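Local coordinates for uric acid degradation bifunctional protein PucL (Bacillus subtilis, PDB 6A4M) that probably catalyses the oxidation of urate as a urate oxidase, within a bifunctional enzyme of uric acid degradation, at residues S27-R32 / A220-R225. Sequence-based numbering, arbitrary orientation.
Sequences SSFAGR and AAEQVR
The irregular chain of 27-32 passes the first turn of helix 221-233, nearest where Ser27 CA lies 5.4 Å from Gln223 CA, and the CB atoms of Ser27, Phe29 and Arg32 point toward it. Ala220 is the N-cap residue of that helix, whose first turn closes through the bond from Val224 N to Ala220 O. Between the backbones sits the ring of Phe29. Its CG is anti to the backbone N (chi1 -177°), which places the ring against the helix start, where Ala220 CB packs over one face, 3.4 Å from Phe29 CE2. Gly31 N lies over the ring centre, while Gln223 CG rests on Phe29 CB, Glu222 CB on Phe29 CD1, and Glu222 CD comes obliquely within 3.4 Å of Phe29 CE1. A kink in the Glu222 chain (chi2 93°) brings both carboxylate oxygens to Arg32. The bond from Arg32 NH2 to the syn lone pair of Glu222 OE1 spans 2.9 Å and stays close to the guanidinium plane; the one from Arg32 NE to Glu222 OE2, at 3.1 Å, is more tilted. Replacing Arg32 with an alanine would probably leave the Glu222 carboxylate without its charged mate and free to turn beside the Phe29 ring. A water ties Ser27 O and Phe29 O to Gln223 NE2, which also bonds Lys22 O, and Ser27 OG bonds Asp226. The contact thus fastens the loop between strands 3-13 and 36-45 onto helix 221-233, whose Ala221 and Val224 rest on Trp202 of strand 194-204, a helix-on-antiparallel-sheet packing consistent with the tunnelling fold of uricases.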
loop_
_atom_site.group_PDB
_atom_site.type_symbol
_atom_site.label_atom_id
_atom_site.label_comp_id
_atom_site.label_asym_id
_atom_site.label_seq_id
_atom_site.Cartn_x
_atom_site.Cartn_y
_atom_site.Cartn_z
ATOM N N SER A 27 14.411 -1.133 -6.597
ATOM C CA SER A 27 13.272 -0.359 -7.101
ATOM C C SER A 27 13.725 0.953 -7.733
ATOM O O SER A 27 14.537 1.675 -7.154
ATOM C CB SER A 27 12.297 -0.062 -5.956
ATOM O OG SER A 27 11.130 0.612 -6.408
ATOM N N SER A 28 13.169 1.266 -8.902
ATOM C CA SER A 28 13.441 2.534 -9.578
ATOM C C SER A 28 12.695 3.723 -8.961
ATOM O O SER A 28 12.902 4.854 -9.402
ATOM C CB SER A 28 13.090 2.441 -11.072
ATOM O OG SER A 28 11.700 2.623 -11.296
ATOM N N PHE A 29 11.818 3.473 -7.980
ATOM C CA PHE A 29 11.064 4.535 -7.299
ATOM C C PHE A 29 11.975 5.675 -6.845
ATOM O O PHE A 29 12.920 5.449 -6.085
ATOM C CB PHE A 29 10.297 3.977 -6.089
ATOM C CG PHE A 29 9.448 5.002 -5.387
ATOM C CD1 PHE A 29 8.258 5.443 -5.959
ATOM C CD2 PHE A 29 9.841 5.541 -4.162
ATOM C CE1 PHE A 29 7.476 6.397 -5.324
ATOM C CE2 PHE A 29 9.060 6.494 -3.521
ATOM C CZ PHE A 29 7.876 6.922 -4.105
ATOM N N ALA A 30 11.689 6.882 -7.334
ATOM C CA ALA A 30 12.460 8.082 -7.000
ATOM C C ALA A 30 11.562 9.229 -6.518
ATOM O O ALA A 30 11.968 10.396 -6.561
ATOM C CB ALA A 30 13.275 8.518 -8.210
ATOM N N GLY A 31 10.360 8.894 -6.043
ATOM C CA GLY A 31 9.377 9.885 -5.604
ATOM C C GLY A 31 8.082 9.807 -6.390
ATOM O O GLY A 31 7.913 8.934 -7.246
ATOM N N ARG A 32 7.173 10.732 -6.086
ATOM C CA ARG A 32 5.866 10.829 -6.738
ATOM C C ARG A 32 5.607 12.284 -7.115
ATOM O O ARG A 32 5.717 13.172 -6.262
ATOM C CB ARG A 32 4.748 10.365 -5.795
ATOM C CG ARG A 32 4.822 8.919 -5.327
ATOM C CD ARG A 32 3.856 8.671 -4.172
ATOM N NE ARG A 32 4.067 7.374 -3.523
ATOM C CZ ARG A 32 3.633 7.035 -2.302
ATOM N NH1 ARG A 32 2.950 7.890 -1.539
ATOM N NH2 ARG A 32 3.895 5.819 -1.831
ATOM N N ALA A 220 7.891 3.658 0.847
ATOM C CA ALA A 220 6.889 3.703 -0.212
ATOM C C ALA A 220 6.397 2.294 -0.547
ATOM O O ALA A 220 7.174 1.334 -0.537
ATOM C CB ALA A 220 7.458 4.377 -1.454
ATOM N N ALA A 221 5.104 2.183 -0.844
ATOM C CA ALA A 221 4.502 0.920 -1.275
ATOM C C ALA A 221 5.100 0.429 -2.599
ATOM O O ALA A 221 5.187 -0.777 -2.828
ATOM C CB ALA A 221 2.991 1.066 -1.394
ATOM N N GLU A 222 5.518 1.369 -3.452
ATOM C CA GLU A 222 6.204 1.056 -4.713
ATOM C C GLU A 222 7.471 0.228 -4.479
ATOM O O GLU A 222 7.705 -0.760 -5.172
ATOM C CB GLU A 222 6.569 2.340 -5.478
ATOM C CG GLU A 222 5.383 3.109 -6.064
ATOM C CD GLU A 222 4.832 4.213 -5.165
ATOM O OE1 GLU A 222 4.995 4.145 -3.922
ATOM O OE2 GLU A 222 4.213 5.155 -5.712
ATOM N N GLN A 223 8.274 0.634 -3.498
ATOM C CA GLN A 223 9.527 -0.061 -3.166
ATOM C C GLN A 223 9.287 -1.436 -2.525
ATOM O O GLN A 223 9.986 -2.399 -2.853
ATOM C CB GLN A 223 10.402 0.806 -2.256
ATOM C CG GLN A 223 10.915 2.074 -2.931
ATOM C CD GLN A 223 11.552 3.055 -1.960
ATOM O OE1 GLN A 223 10.982 3.371 -0.911
ATOM N NE2 GLN A 223 12.741 3.550 -2.309
ATOM N N VAL A 224 8.304 -1.521 -1.626
ATOM C CA VAL A 224 7.913 -2.800 -1.008
ATOM C C VAL A 224 7.439 -3.789 -2.081
ATOM O O VAL A 224 7.780 -4.971 -2.046
ATOM C CB VAL A 224 6.798 -2.614 0.054
ATOM C CG1 VAL A 224 6.256 -3.961 0.536
ATOM C CG2 VAL A 224 7.308 -1.803 1.239
ATOM N N ARG A 225 6.646 -3.278 -3.018
ATOM C CA ARG A 225 6.130 -4.048 -4.147
ATOM C C ARG A 225 7.247 -4.615 -5.028
ATOM O O ARG A 225 7.235 -5.800 -5.356
ATOM C CB ARG A 225 5.195 -3.152 -4.968
ATOM C CG ARG A 225 4.496 -3.808 -6.150
ATOM C CD ARG A 225 5.205 -3.563 -7.474
ATOM N NE ARG A 225 5.567 -2.159 -7.675
ATOM C CZ ARG A 225 4.746 -1.190 -8.086
ATOM N NH1 ARG A 225 3.465 -1.433 -8.361
ATOM N NH2 ARG A 225 5.219 0.048 -8.222
HETATM O O HOH W 1 13.941 3.131 -4.961
#